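Local coordinates for SusD-like protein BACOVA_02651 (Bacteroides ovatus, PDB 5E75) that binds polysaccharide at the cell surface and probably captures xyloglucan before it is carried into the periplasm for degradation, at residues A22-L27 against K175-S180; A105-I110 against V166-E171. All coordinates share one frame; numbering follows the deposited sequence.

In the fold
Both contacts belong to the helical N-terminal part of this SusD-family protein, a family assigned to the TPR clan, and both are partly buried, with interaction 1 about 19 Å and interaction 2 about 24 Å from the chain centre (centre to centre). Interaction 1 ties helix 17-24 to the loop before helix 180-195 through one charged side chain bound to a neutral hydroxyl, its salt bridge to E112 lying outside the two segments; interaction 2 sets helix 103-125 against the end of helix 151-168 through neutral groups and a water. Helix 103-125 links them, since E112 pairs with R177 and A109 touches T24. The two later segments also meet, with S180 N 2.9 Å from S170 O, a probable hydrogen bond.

Interaction 1: residues A22-L27 against K175-S180; sequences AATAPL and KGRATS
R177 reaches out of the loop 175-180 and places its guanidinium against T24 of helix 17-24 and A25 of the 3-10 segment that follows. The one direct polar link is NH1 of R177 donating to OG1 of T24 over 2.8 Å. That bond is somewhat bent, with an N-H...O angle of 147°, and the hydroxyl oxygen lies near the guanidinium edge but 22° out of its plane. The two side chains cross at about a right angle, and T24 CB lies at the edge of the guanidinium, in its plane, 3.9 Å from R177 NH1. The other terminal nitrogen, NH2 of R177, packs obliquely on the methyl CB of A25 at 3.6 Å.

The backbones stay apart, the nearest CA atoms (A25 and R177) being 8.6 Å from each other, and the arginine spans the gap with a chain bent at chi2 (-127°). In the next shell, NH1 also forms a salt bridge with E112 of helix 103-125, while NH2 bonds to the carbonyl of E21. The T24 hydroxyl gives its proton to that same carbonyl and accepts from R177 NH1, consistent with a fixed hydroxyl rotation. One cation therefore joins helix 17-24, a carboxylate from a second helix and a loop; the E112 carboxylate probably offsets the arginine's charge and helps hold the guanidinium in place.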
ATOM      1  N   ALA A  22      24.417   7.187   6.600  1.00 14.91           N
ATOM      2  CA  ALA A  22      23.948   8.394   5.929  1.00 15.54           C
ATOM      3  C   ALA A  22      23.730   8.132   4.429  1.00 15.66           C
ATOM      4  O   ALA A  22      22.826   8.710   3.816  1.00 19.56           O
ATOM      5  CB  ALA A  22      24.928   9.550   6.159  1.00 17.82           C
ATOM      6  N   ALA A  23      24.530   7.246   3.839  1.00 15.75           N
ATOM      7  CA  ALA A  23      24.376   6.870   2.438  1.00 19.35           C
ATOM      8  C   ALA A  23      23.205   5.911   2.164  1.00 19.16           C
ATOM      9  O   ALA A  23      22.698   5.840   1.035  1.00 19.30           O
ATOM     10  CB  ALA A  23      25.677   6.266   1.913  1.00 25.32           C
ATOM     11  N   THR A  24      22.773   5.159   3.170  1.00 14.11           N
ATOM     12  CA  THR A  24      21.666   4.231   2.986  1.00 13.47           C
ATOM     13  C   THR A  24      20.311   4.867   3.354  1.00 14.49           C
ATOM     14  O   THR A  24      19.260   4.375   2.957  1.00 13.53           O
ATOM     15  CB  THR A  24      21.872   2.937   3.798  1.00 16.48           C
ATOM     16  OG1 THR A  24      21.931   3.242   5.191  1.00 14.56           O
ATOM     17  CG2 THR A  24      23.168   2.254   3.382  1.00 20.43           C
ATOM     18  N   ALA A  25      20.340   5.966   4.102  1.00 12.01           N
ATOM     19  CA  ALA A  25      19.105   6.647   4.504  1.00 11.23           C
ATOM     20  C   ALA A  25      18.201   6.998   3.319  1.00 11.37           C
ATOM     21  O   ALA A  25      16.994   6.845   3.425  1.00 10.31           O
ATOM     22  CB  ALA A  25      19.433   7.879   5.335  1.00 12.23           C
ATOM     23  N   PRO A  26      18.764   7.412   2.173  1.00  9.28           N
ATOM     24  CA  PRO A  26      17.864   7.749   1.061  1.00 11.33           C
ATOM     25  C   PRO A  26      17.082   6.560   0.472  1.00  9.14           C
ATOM     26  O   PRO A  26      16.124   6.782  -0.282  1.00 10.06           O
ATOM     27  CB  PRO A  26      18.804   8.346   0.008  1.00 11.06           C
ATOM     28  CG  PRO A  26      20.021   8.801   0.774  1.00 15.91           C
ATOM     29  CD  PRO A  26      20.159   7.806   1.881  1.00 13.17           C
ATOM     30  N   LEU A  27      17.456   5.326   0.803  1.00  9.97           N
ATOM     31  CA  LEU A  27      16.640   4.165   0.422  1.00 10.33           C
ATOM     32  C   LEU A  27      15.228   4.211   0.993  1.00 10.70           C
ATOM     33  O   LEU A  27      14.337   3.519   0.508  1.00 10.99           O
ATOM     34  CB  LEU A  27      17.301   2.865   0.885  1.00 10.93           C
ATOM     35  CG  LEU A  27      18.580   2.427   0.182  1.00 11.09           C
ATOM     36  CD1 LEU A  27      19.221   1.278   0.941  1.00 13.35           C
ATOM     37  CD2 LEU A  27      18.302   2.020  -1.260  1.00 13.74           C
ATOM     38  N   LYS A 175      15.040   3.804  15.267  1.00 14.49           N
ATOM     39  CA  LYS A 175      13.676   4.138  14.880  1.00 15.16           C
ATOM     40  C   LYS A 175      13.622   4.603  13.422  1.00 14.55           C
ATOM     41  O   LYS A 175      14.350   5.497  13.027  1.00 16.34           O
ATOM     42  CB  LYS A 175      13.135   5.214  15.820  1.00 23.66           C
ATOM     43  CG  LYS A 175      11.641   5.348  15.788  1.00 25.51           C
ATOM     44  CD  LYS A 175      11.091   6.036  17.043  1.00 32.83           C
ATOM     45  CE  LYS A 175      11.095   7.545  16.917  1.00 44.06           C
ATOM     46  NZ  LYS A 175       9.720   8.102  17.102  1.00 48.40           N
ATOM     47  N   GLY A 176      12.757   3.966  12.628  1.00 13.16           N
ATOM     48  CA  GLY A 176      12.640   4.262  11.214  1.00 13.85           C
ATOM     49  C   GLY A 176      13.388   3.318  10.297  1.00 13.06           C
ATOM     50  O   GLY A 176      13.170   3.333   9.092  1.00 14.42           O
ATOM     51  N   ARG A 177      14.278   2.503  10.856  1.00 11.55           N
ATOM     52  CA  ARG A 177      15.041   1.550  10.065  1.00 12.29           C
ATOM     53  C   ARG A 177      14.465   0.146  10.143  1.00 11.37           C
ATOM     54  O   ARG A 177      13.814  -0.228  11.126  1.00 14.38           O
ATOM     55  CB  ARG A 177      16.494   1.550  10.530  1.00 12.12           C
ATOM     56  CG  ARG A 177      17.208   2.868  10.244  1.00 16.03           C
ATOM     57  CD  ARG A 177      18.460   2.653   9.507  1.00 28.55           C
ATOM     58  NE  ARG A 177      19.066   3.917   9.114  1.00 21.70           N
ATOM     59  CZ  ARG A 177      19.690   4.122   7.961  1.00 17.03           C
ATOM     60  NH1 ARG A 177      19.773   3.169   7.044  1.00 13.65           N
ATOM     61  NH2 ARG A 177      20.219   5.303   7.718  1.00 15.67           N
ATOM     62  N   ALA A 178      14.725  -0.641   9.107  1.00 12.00           N
ATOM     63  CA  ALA A 178      14.177  -1.983   9.014  1.00 11.35           C
ATOM     64  C   ALA A 178      14.818  -2.953   9.994  1.00 12.11           C
ATOM     65  O   ALA A 178      16.008  -2.882  10.285  1.00 12.74           O
ATOM     66  CB  ALA A 178      14.367  -2.496   7.612  1.00 13.01           C
ATOM     67  N   THR A 179      14.005  -3.874  10.490  1.00 11.42           N
ATOM     68  CA  THR A 179      14.473  -5.006  11.269  1.00 11.03           C
ATOM     69  C   THR A 179      14.253  -6.309  10.508  1.00 11.33           C
ATOM     70  O   THR A 179      13.564  -6.352   9.484  1.00 11.40           O
ATOM     71  CB  THR A 179      13.703  -5.131  12.576  1.00 13.05           C
ATOM     72  OG1 THR A 179      12.325  -5.419  12.283  1.00 13.49           O
ATOM     73  CG2 THR A 179      13.796  -3.842  13.400  1.00 12.59           C
ATOM     74  N   SER A 180      14.800  -7.395  11.027  1.00 10.43           N
ATOM     75  CA  SER A 180      14.537  -8.697  10.435  1.00  9.90           C
ATOM     76  C   SER A 180      13.059  -9.091  10.519  1.00 10.72           C
ATOM     77  O   SER A 180      12.601  -9.864   9.690  1.00 10.79           O
ATOM     78  CB  SER A 180      15.407  -9.776  11.061  1.00 13.24           C
ATOM     79  OG  SER A 180      15.302  -9.760  12.465  1.00 13.25           O
TER

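Interaction 2: residues A105-I110 against V166-E171; sequences AKTKAI and VDNLSE
T107 holds OG1 between its backbone N and carbonyl carbon (chi1 57°), and N168 sets CG beside its own N, anti to the carbonyl carbon (chi1 -69°); these torsions bring the two side chains together at about a right angle. The amide oxygen OD1 of N168 then rests on the aliphatic part of the threonine, 3.6 Å from T107 CB and 3.9 Å from its methyl CG2, which is van der Waals contact. The amide nitrogen is used within its own helix, on the carbonyl of Y164.

T107 OG1 is bound to the carbonyl of E103 and receives a proton from a water 2.8 Å away. The same water donates to N168 O at 2.6 Å, bridging helix 103-125 to the end of helix 151-168. Beside it the backbones are close, with K108 CA 4.0 Å from N168 O, and L169 extends CD2 to within 4.1 Å of the K108 carbonyl O.

L169 is also where helical geometry ends, and A111, E112 and L115 line its side chain. Segments 105-110 and 166-171 thus meet without a direct hydrogen bond: the water satisfies a helix-terminal carbonyl, and the remaining contact is neutral.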
ATOM      1  N   ALA A 105      27.883  -3.356   9.940  1.00 12.94           N
ATOM      2  CA  ALA A 105      27.326  -2.233   9.210  1.00 13.79           C
ATOM      3  C   ALA A 105      27.256  -2.521   7.707  1.00 12.82           C
ATOM      4  O   ALA A 105      26.293  -2.130   7.041  1.00 11.42           O
ATOM      5  CB  ALA A 105      28.124  -0.995   9.482  1.00 14.09           C
ATOM      6  N   LYS A 106      28.253  -3.209   7.172  1.00 11.32           N
ATOM      7  CA  LYS A 106      28.281  -3.494   5.745  1.00 11.27           C
ATOM      8  C   LYS A 106      27.133  -4.416   5.358  1.00 11.51           C
ATOM      9  O   LYS A 106      26.417  -4.162   4.382  1.00 10.97           O
ATOM     10  CB  LYS A 106      29.638  -4.090   5.342  1.00 12.14           C
ATOM     11  CG  LYS A 106      30.745  -3.045   5.340  1.00 13.93           C
ATOM     12  CD  LYS A 106      31.948  -3.496   4.528  1.00 23.26           C
ATOM     13  CE  LYS A 106      32.994  -4.071   5.383  1.00 34.22           C
ATOM     14  NZ  LYS A 106      34.154  -4.466   4.538  1.00 26.05           N
ATOM     15  N   THR A 107      26.938  -5.467   6.133  1.00  9.83           N
ATOM     16  CA  THR A 107      25.868  -6.412   5.863  1.00 11.31           C
ATOM     17  C   THR A 107      24.490  -5.824   6.136  1.00 13.15           C
ATOM     18  O   THR A 107      23.540  -6.150   5.434  1.00 10.39           O
ATOM     19  CB  THR A 107      26.047  -7.731   6.650  1.00 13.80           C
ATOM     20  OG1 THR A 107      26.129  -7.480   8.060  1.00 15.05           O
ATOM     21  CG2 THR A 107      27.314  -8.462   6.197  1.00 13.88           C
ATOM     22  N   LYS A 108      24.378  -4.950   7.134  1.00 10.43           N
ATOM     23  CA  LYS A 108      23.125  -4.242   7.372  1.00 11.83           C
ATOM     24  C   LYS A 108      22.775  -3.370   6.167  1.00 10.91           C
ATOM     25  O   LYS A 108      21.616  -3.327   5.736  1.00 10.29           O
ATOM     26  CB  LYS A 108      23.236  -3.402   8.644  1.00 14.27           C
ATOM     27  CG  LYS A 108      22.045  -2.511   8.942  1.00 22.04           C
ATOM     28  CD  LYS A 108      22.241  -1.897  10.316  1.00 28.39           C
ATOM     29  CE  LYS A 108      21.421  -0.643  10.500  1.00 39.77           C
ATOM     30  NZ  LYS A 108      21.718   0.440   9.504  1.00 32.22           N
ATOM     31  N   ALA A 109      23.763  -2.674   5.613  1.00  9.20           N
ATOM     32  CA  ALA A 109      23.511  -1.806   4.469  1.00  8.98           C
ATOM     33  C   ALA A 109      23.083  -2.603   3.237  1.00  9.90           C
ATOM     34  O   ALA A 109      22.138  -2.222   2.530  1.00  9.49           O
ATOM     35  CB  ALA A 109      24.761  -0.971   4.148  1.00  9.54           C
ATOM     36  N   ILE A 110      23.774  -3.708   2.970  1.00 10.01           N
ATOM     37  CA  ILE A 110      23.381  -4.585   1.874  1.00 10.05           C
ATOM     38  C   ILE A 110      21.980  -5.123   2.126  1.00 10.49           C
ATOM     39  O   ILE A 110      21.163  -5.192   1.202  1.00 10.22           O
ATOM     40  CB  ILE A 110      24.383  -5.741   1.677  1.00  9.46           C
ATOM     41  CG1 ILE A 110      25.732  -5.170   1.221  1.00 12.26           C
ATOM     42  CG2 ILE A 110      23.870  -6.737   0.640  1.00 11.90           C
ATOM     43  CD1 ILE A 110      26.901  -6.168   1.355  1.00 13.31           C
ATOM     44  N   VAL A 166      16.536 -11.166   5.941  1.00 10.84           N
ATOM     45  CA  VAL A 166      16.172 -11.885   7.155  1.00 10.60           C
ATOM     46  C   VAL A 166      17.441 -12.265   7.932  1.00 13.27           C
ATOM     47  O   VAL A 166      17.488 -12.147   9.156  1.00 15.06           O
ATOM     48  CB  VAL A 166      15.351 -13.159   6.843  1.00 11.39           C
ATOM     49  CG1 VAL A 166      15.228 -14.089   8.089  1.00 13.41           C
ATOM     50  CG2 VAL A 166      13.962 -12.775   6.320  1.00 12.26           C
ATOM     51  N   ASP A 167      18.455 -12.738   7.217  1.00 12.19           N
ATOM     52  CA  ASP A 167      19.679 -13.209   7.862  1.00 15.00           C
ATOM     53  C   ASP A 167      20.613 -12.105   8.339  1.00 15.36           C
ATOM     54  O   ASP A 167      21.453 -12.351   9.212  1.00 18.20           O
ATOM     55  CB  ASP A 167      20.439 -14.138   6.920  1.00 15.24           C
ATOM     56  CG  ASP A 167      19.715 -15.446   6.683  1.00 24.38           C
ATOM     57  OD1 ASP A 167      18.885 -15.845   7.531  1.00 28.34           O
ATOM     58  OD2 ASP A 167      19.987 -16.073   5.638  1.00 30.75           O
ATOM     59  N   ASN A 168      20.494 -10.902   7.789  1.00 12.43           N
ATOM     60  CA  ASN A 168      21.487  -9.864   8.066  1.00 12.66           C
ATOM     61  C   ASN A 168      20.974  -8.553   8.663  1.00 14.41           C
ATOM     62  O   ASN A 168      21.756  -7.638   8.925  1.00 17.30           O
ATOM     63  CB  ASN A 168      22.279  -9.570   6.797  1.00 11.35           C
ATOM     64  CG  ASN A 168      23.173 -10.720   6.404  1.00 14.29           C
ATOM     65  OD1 ASN A 168      24.277 -10.867   6.936  1.00 17.70           O
ATOM     66  ND2 ASN A 168      22.717 -11.541   5.486  1.00 13.47           N
ATOM     67  N   LEU A 169      19.674  -8.441   8.872  1.00 11.84           N
ATOM     68  CA  LEU A 169      19.148  -7.346   9.672  1.00 12.87           C
ATOM     69  C   LEU A 169      19.033  -7.836  11.111  1.00 14.84           C
ATOM     70  O   LEU A 169      18.927  -9.031  11.362  1.00 15.71           O
ATOM     71  CB  LEU A 169      17.770  -6.905   9.163  1.00 11.92           C
ATOM     72  CG  LEU A 169      17.738  -6.259   7.780  1.00 12.90           C
ATOM     73  CD1 LEU A 169      16.303  -6.083   7.339  1.00 13.51           C
ATOM     74  CD2 LEU A 169      18.479  -4.916   7.764  1.00 14.14           C
ATOM     75  N   SER A 170      19.045  -6.911  12.054  1.00 17.92           N
ATOM     76  CA  SER A 170      18.893  -7.268  13.460  1.00 15.95           C
ATOM     77  C   SER A 170      17.433  -7.212  13.867  1.00 16.52           C
ATOM     78  O   SER A 170      16.615  -6.614  13.164  1.00 15.04           O
ATOM     79  CB  SER A 170      19.719  -6.328  14.327  1.00 22.16           C
ATOM     80  OG  SER A 170      19.577  -4.991  13.890  1.00 31.54           O
ATOM     81  N   GLU A 171      17.110  -7.830  15.000  1.00 14.33           N
ATOM     82  CA  GLU A 171      15.757  -7.803  15.548  1.00 16.01           C
ATOM     83  C   GLU A 171      15.349  -6.417  16.018  1.00 15.07           C
ATOM     84  O   GLU A 171      14.160  -6.094  16.066  1.00 17.14           O
ATOM     85  CB  GLU A 171      15.613  -8.786  16.720  1.00 17.51           C
ATOM     86  CG  GLU A 171      15.770 -10.244  16.311  1.00 19.65           C
ATOM     87  CD  GLU A 171      15.510 -11.235  17.441  1.00 25.97           C
ATOM     88  OE1 GLU A 171      15.370 -10.820  18.612  1.00 32.82           O
ATOM     89  OE2 GLU A 171      15.442 -12.443  17.146  1.00 36.54           O
TER
HETATM   90  O   HOH W   1      24.138  -7.782  10.022  1.00 25.49           O